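Local coordinates for sensor protein (Pseudomonas syringae pv. tomato, PDB 2R8R) that is probably an ATP-dependent histidine kinase of a two-component system, KdpD, represented here by its N-terminal P-loop NTPase-like sensor domain, at residues E130-N133 / D134-R137; A199-E202 / M203-T207. All blocks are in the same frame, centred on the assembly; numbering follows the deposited sequence.

Interaction 1 of 2, residues E130-N133 / D134-R137; sequences ESLN and DQVR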
ATOM      1  N   GLU A 130      -3.463 -10.471  -9.075  1.00 26.42           N
ATOM      2  CA  GLU A 130      -3.176 -11.750  -9.751  1.00 27.42           C
ATOM      3  C   GLU A 130      -3.598 -11.816 -11.223  1.00 28.00           C
ATOM      4  O   GLU A 130      -2.796 -12.157 -12.091  1.00 27.33           O
ATOM      5  CB  GLU A 130      -3.833 -12.914  -8.996  1.00 27.77           C
ATOM      6  CG  GLU A 130      -2.888 -13.682  -8.102  1.00 28.75           C
ATOM      7  CD  GLU A 130      -3.609 -14.678  -7.194  1.00 28.84           C
ATOM      8  OE1 GLU A 130      -4.776 -15.055  -7.460  1.00 30.79           O
ATOM      9  OE2 GLU A 130      -2.995 -15.072  -6.190  1.00 30.46           O
ATOM     10  N   SER A 131      -4.864 -11.471 -11.483  1.00 28.94           N
ATOM     11  CA  SER A 131      -5.437 -11.454 -12.836  1.00 29.35           C
ATOM     12  C   SER A 131      -4.650 -10.627 -13.859  1.00 29.69           C
ATOM     13  O   SER A 131      -4.754 -10.876 -15.058  1.00 30.64           O
ATOM     14  CB  SER A 131      -6.853 -10.903 -12.777  1.00 29.20           C
ATOM     15  OG  SER A 131      -6.835  -9.570 -12.282  1.00 30.37           O
ATOM     16  N   LEU A 132      -3.877  -9.651 -13.373  1.00 29.80           N
ATOM     17  CA  LEU A 132      -3.129  -8.688 -14.198  1.00 29.46           C
ATOM     18  C   LEU A 132      -1.605  -8.975 -14.277  1.00 29.97           C
ATOM     19  O   LEU A 132      -0.884  -8.210 -14.922  1.00 30.45           O
ATOM     20  CB  LEU A 132      -3.357  -7.260 -13.624  1.00 28.52           C
ATOM     21  CG  LEU A 132      -4.790  -6.684 -13.676  1.00 27.76           C
ATOM     22  CD1 LEU A 132      -4.895  -5.253 -13.099  1.00 23.26           C
ATOM     23  CD2 LEU A 132      -5.344  -6.719 -15.129  1.00 25.77           C
ATOM     24  N   ASN A 133      -1.114 -10.043 -13.631  1.00 30.48           N
ATOM     25  CA  ASN A 133       0.355 -10.291 -13.514  1.00 31.01           C
ATOM     26  C   ASN A 133       1.055 -10.376 -14.884  1.00 31.25           C
ATOM     27  O   ASN A 133       2.068  -9.704 -15.111  1.00 30.31           O
ATOM     28  CB  ASN A 133       0.646 -11.582 -12.706  1.00 31.15           C
ATOM     29  CG  ASN A 133       2.120 -11.695 -12.234  1.00 32.11           C
ATOM     30  OD1 ASN A 133       2.945 -12.424 -12.833  1.00 36.01           O
ATOM     31  ND2 ASN A 133       2.442 -11.002 -11.142  1.00 34.14           N
ATOM     32  N   ASP A 134       0.483 -11.212 -15.762  1.00 31.72           N
ATOM     33  CA  ASP A 134       0.948 -11.435 -17.133  1.00 32.19           C
ATOM     34  C   ASP A 134       0.772 -10.217 -18.045  1.00 32.06           C
ATOM     35  O   ASP A 134       1.651  -9.906 -18.827  1.00 32.55           O
ATOM     36  CB  ASP A 134       0.239 -12.648 -17.741  1.00 32.47           C
ATOM     37  CG  ASP A 134       0.578 -13.959 -17.011  1.00 35.24           C
ATOM     38  OD1 ASP A 134       1.420 -13.919 -16.078  1.00 39.56           O
ATOM     39  OD2 ASP A 134       0.013 -15.032 -17.365  1.00 36.36           O
ATOM     40  N   GLN A 135      -0.355  -9.526 -17.958  1.00 31.95           N
ATOM     41  CA  GLN A 135      -0.519  -8.262 -18.681  1.00 31.38           C
ATOM     42  C   GLN A 135       0.570  -7.269 -18.268  1.00 30.94           C
ATOM     43  O   GLN A 135       1.239  -6.706 -19.126  1.00 31.15           O
ATOM     44  CB  GLN A 135      -1.920  -7.691 -18.463  1.00 31.33           C
ATOM     45  CG  GLN A 135      -2.303  -6.572 -19.434  1.00 32.00           C
ATOM     46  CD  GLN A 135      -3.717  -6.045 -19.177  1.00 32.41           C
ATOM     47  OE1 GLN A 135      -4.435  -6.572 -18.328  1.00 35.00           O
ATOM     48  NE2 GLN A 135      -4.116  -5.007 -19.911  1.00 32.66           N
ATOM     49  N   VAL A 136       0.779  -7.084 -16.964  1.00 30.63           N
ATOM     50  CA  VAL A 136       1.835  -6.182 -16.487  1.00 30.68           C
ATOM     51  C   VAL A 136       3.245  -6.590 -16.955  1.00 30.54           C
ATOM     52  O   VAL A 136       4.017  -5.737 -17.407  1.00 30.60           O
ATOM     53  CB  VAL A 136       1.808  -6.002 -14.941  1.00 30.80           C
ATOM     54  CG1 VAL A 136       2.994  -5.108 -14.448  1.00 30.75           C
ATOM     55  CG2 VAL A 136       0.484  -5.415 -14.499  1.00 30.62           C
ATOM     56  N   ARG A 137       3.578  -7.875 -16.855  1.00 30.84           N
ATOM     57  CA  ARG A 137       4.885  -8.378 -17.298  1.00 31.12           C
ATOM     58  C   ARG A 137       5.066  -8.206 -18.820  1.00 30.88           C
ATOM     59  O   ARG A 137       6.145  -7.856 -19.273  1.00 30.15           O
ATOM     60  CB  ARG A 137       5.053  -9.850 -16.895  1.00 31.02           C
ATOM     61  CG  ARG A 137       6.427 -10.493 -17.212  1.00 31.66           C
ATOM     62  CD  ARG A 137       6.535 -11.883 -16.518  1.00 31.66           C
ATOM     63  NE  ARG A 137       7.580 -12.748 -17.058  0.50 31.33           N
ATOM     64  CZ  ARG A 137       7.723 -14.046 -16.758  0.50 31.53           C
ATOM     65  NH1 ARG A 137       6.883 -14.655 -15.920  0.50 30.66           N
ATOM     66  NH2 ARG A 137       8.710 -14.749 -17.303  0.50 31.05           N
TER
HETATM   67  O   HOH W   1      -1.778 -12.835 -14.756  1.00 43.76           O
HETATM   68  O   HOH W   2      -2.725 -10.805 -16.671  1.00 38.02           O
HETATM   69  O   HOH W   3      -5.072  -8.873 -17.833  1.00 54.58           O
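The carbonyl oxygen Leu132 O receives Val136 N at 2.9 Å. The bond is nearly straight, with an N-H...O angle of 171°, and the donor sits close to the C=O axis. Val136 CG2 also lies against this oxygen, so the acceptor is covered by a methyl of the residue that donates to it. One residue further on, Arg137 N bonds to Asn133 O at 2.9 Å and continues the helical pattern. In the preceding turn, water stands in for two direct i to i+4 bonds. Asn133 N reaches back to Glu130 O at 3.1 Å. Glu130 O and Asp134 N do not meet directly: water 1 donates to Glu130 O at 2.9 Å and accepts from Asp134 N at 3.0 Å. Water 2 does the same one step on, 2.6 Å from Ser131 O and 3.0 Å from Gln135 N. The side chains follow the turn. Gln135 has CG anti to its own backbone N (chi1 -166°) and runs extended beyond it, side by side with Leu132. Its OE1 comes up to the CD2 methyl of Leu132. Asn133 and Asp134 cross at a slant, amide and carboxylate planes 65° apart. The amide of Asn133 is held elsewhere, ND2 bonding to Val144 O. Ser131 OG is hydrogen-bonded to Asp150 OD2. Val136 is buried against helix 194-209. The whole is a type I turn over 130-133 leading into helix 133-140, with waters bridging the first two i to i+4 pairs, after strand 119-125 of the parallel sheet in this P-loop NTPase-like fold.

Interaction 2 of 2, residues A199-E202 / M203-T207; sequences ALRE and MAMQT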
ATOM      1  N   ALA A 199      -0.760   2.709 -19.639  1.00 19.67           N
ATOM      2  CA  ALA A 199      -1.351   1.383 -19.616  1.00 18.90           C
ATOM      3  C   ALA A 199      -1.810   1.020 -18.197  1.00 18.49           C
ATOM      4  O   ALA A 199      -2.904   0.558 -18.006  1.00 18.81           O
ATOM      5  CB  ALA A 199      -0.321   0.338 -20.165  1.00 18.92           C
ATOM      6  N   LEU A 200      -0.967   1.248 -17.203  1.00 18.37           N
ATOM      7  CA  LEU A 200      -1.282   0.933 -15.802  1.00 18.22           C
ATOM      8  C   LEU A 200      -2.399   1.817 -15.221  1.00 18.64           C
ATOM      9  O   LEU A 200      -3.221   1.349 -14.442  1.00 17.76           O
ATOM     10  CB  LEU A 200      -0.030   1.052 -14.944  1.00 17.67           C
ATOM     11  CG  LEU A 200       1.012  -0.034 -15.199  1.00 17.27           C
ATOM     12  CD1 LEU A 200       2.409   0.466 -14.758  1.00 17.31           C
ATOM     13  CD2 LEU A 200       0.615  -1.327 -14.491  1.00 16.50           C
ATOM     14  N   ARG A 201      -2.425   3.086 -15.624  1.00 19.18           N
ATOM     15  CA  ARG A 201      -3.484   4.001 -15.235  1.00 19.45           C
ATOM     16  C   ARG A 201      -4.847   3.524 -15.732  1.00 20.60           C
ATOM     17  O   ARG A 201      -5.819   3.594 -15.019  1.00 20.46           O
ATOM     18  CB  ARG A 201      -3.196   5.397 -15.768  1.00 19.59           C
ATOM     19  CG  ARG A 201      -4.310   6.415 -15.486  1.00 19.04           C
ATOM     20  CD  ARG A 201      -3.984   7.728 -16.083  1.00 18.59           C
ATOM     21  NE  ARG A 201      -4.781   8.811 -15.514  1.00 19.13           N
ATOM     22  CZ  ARG A 201      -4.783  10.060 -15.976  1.00 17.50           C
ATOM     23  NH1 ARG A 201      -4.029  10.426 -17.015  1.00 18.41           N
ATOM     24  NH2 ARG A 201      -5.507  10.965 -15.364  1.00 16.54           N
ATOM     25  N   GLU A 202      -4.903   3.044 -16.971  1.00 22.33           N
ATOM     26  CA  GLU A 202      -6.108   2.448 -17.521  1.00 22.81           C
ATOM     27  C   GLU A 202      -6.504   1.187 -16.763  1.00 23.19           C
ATOM     28  O   GLU A 202      -7.672   0.967 -16.509  1.00 23.48           O
ATOM     29  CB  GLU A 202      -5.893   2.163 -19.000  1.00 22.84           C
ATOM     30  CG  GLU A 202      -6.992   1.345 -19.677  1.00 24.62           C
ATOM     31  CD  GLU A 202      -6.720   1.149 -21.163  1.00 25.29           C
ATOM     32  OE1 GLU A 202      -7.353   1.833 -21.987  1.00 30.47           O
ATOM     33  OE2 GLU A 202      -5.835   0.341 -21.513  1.00 30.38           O
HETATM   34  N   MSE A 203      -5.535   0.366 -16.389  1.00 23.67           N
HETATM   35  CA  MSE A 203      -5.805  -0.809 -15.556  1.00 24.77           C
HETATM   36  C   MSE A 203      -6.411  -0.444 -14.206  1.00 23.94           C
HETATM   37  O   MSE A 203      -7.378  -1.050 -13.772  1.00 23.41           O
HETATM   38  CB  MSE A 203      -4.518  -1.629 -15.322  1.00 24.67           C
HETATM   39  CG  MSE A 203      -4.149  -2.501 -16.513  1.00 25.70           C
HETATM   40 SE   MSE A 203      -2.556  -3.572 -16.253  0.70 28.59          SE
HETATM   41  CE  MSE A 203      -1.409  -2.848 -17.638  1.00 25.27           C
ATOM     42  N   ALA A 204      -5.823   0.539 -13.539  1.00 23.73           N
ATOM     43  CA  ALA A 204      -6.338   1.003 -12.246  1.00 23.46           C
ATOM     44  C   ALA A 204      -7.786   1.490 -12.417  1.00 23.56           C
ATOM     45  O   ALA A 204      -8.659   1.182 -11.612  1.00 22.49           O
ATOM     46  CB  ALA A 204      -5.424   2.129 -11.671  1.00 22.23           C
HETATM   47  N   MSE A 205      -8.039   2.256 -13.472  1.00 24.63           N
HETATM   48  CA  MSE A 205      -9.392   2.769 -13.709  1.00 27.07           C
HETATM   49  C   MSE A 205     -10.375   1.660 -14.033  1.00 26.13           C
HETATM   50  O   MSE A 205     -11.480   1.649 -13.518  1.00 25.85           O
HETATM   51  CB  MSE A 205      -9.399   3.817 -14.814  1.00 26.61           C
HETATM   52  CG  MSE A 205      -9.012   5.176 -14.288  1.00 29.17           C
HETATM   53 SE   MSE A 205      -8.949   6.455 -15.695  0.70 34.11          SE
HETATM   54  CE  MSE A 205      -8.452   8.121 -14.731  1.00 26.57           C
ATOM     55  N   GLN A 206      -9.975   0.734 -14.899  1.00 26.62           N
ATOM     56  CA  GLN A 206     -10.811  -0.410 -15.229  1.00 26.71           C
ATOM     57  C   GLN A 206     -11.063  -1.257 -13.981  1.00 26.81           C
ATOM     58  O   GLN A 206     -12.176  -1.697 -13.744  1.00 27.07           O
ATOM     59  CB  GLN A 206     -10.148  -1.244 -16.305  1.00 26.72           C
ATOM     60  CG  GLN A 206     -10.173  -0.634 -17.713  1.00 26.89           C
ATOM     61  CD  GLN A 206      -9.304  -1.440 -18.700  1.00 28.15           C
ATOM     62  OE1 GLN A 206      -8.436  -2.237 -18.289  1.00 30.39           O
ATOM     63  NE2 GLN A 206      -9.516  -1.214 -20.004  1.00 28.39           N
ATOM     64  N   THR A 207     -10.024  -1.483 -13.178  1.00 27.11           N
ATOM     65  CA  THR A 207     -10.181  -2.133 -11.872  1.00 27.11           C
ATOM     66  C   THR A 207     -11.191  -1.411 -10.969  1.00 27.27           C
ATOM     67  O   THR A 207     -12.080  -2.059 -10.429  1.00 26.36           O
ATOM     68  CB  THR A 207      -8.846  -2.270 -11.118  1.00 26.90           C
ATOM     69  OG1 THR A 207      -7.919  -3.026 -11.912  1.00 26.35           O
ATOM     70  CG2 THR A 207      -9.045  -2.991  -9.716  1.00 26.61           C
TER
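The amide of Gln206 lies against the aliphatic part of Glu202, with NE2 3.6 Å from Glu202 CG. The two residues are one turn apart on helix 194-209, the last helix of the modelled chain, in a P-loop NTPase-like fold. Their side chains cross obliquely, yet the carboxylate and amide planes are only 2° apart. In the backbone, Gln206 N bonds to Glu202 O at 2.8 Å. The equivalent i to i+4 bonds join Met203 to Ala199, Ala204 to Leu200 and Met205 to Arg201. Met203 and Met205 are selenomethionines. The chain of Met203, a buried residue like Leu200, is bent at its last torsion (chi3 -117°). This turns CE back along the helix, 4.2 Å from Ala199 CB and 4.0 Å from Leu200 CD2. This face packs on helix 133-140 at Gln135, Val136 and Ile139. On another face, Arg201 and Met205 run side by side and point the same way. Met205 CE is 3.8 Å from Arg201 NE and approaches the guanidinium obliquely. That NE forms a salt bridge with Asp163, and the arginine also touches residues of a probable Walker A loop. Ala204 packs on Leu161 of strand 158-161. At the far end, Met203 O accepts two bonds from Thr207. Thr207 N comes in at 2.7 Å and Thr207 OG1 at 2.8 Å, from opposite faces of the carbonyl plane.

In the fold
The centres of interactions 1 and 2 are about 12 Å apart, on the same side of the chain's centre. Interaction 1 comes first along the chain, at the start of helix 133-140. Interaction 2 follows within helix 194-209. The two helices pack together: Val136 CG2 makes apolar contacts 4.0 Å from Met203 SE and 4.1 Å from Leu200 CD2. Leu132 CD1 packs 3.9 Å from Thr207 OG1. Helix 194-209 also rests on strand 158-161, an outermost strand of the parallel sheet. It therefore lies between that strand and helix 133-140. The two helices form a layer at this edge of the sheet, joining the element after strand 119-125 to the last helix of the modelled chain.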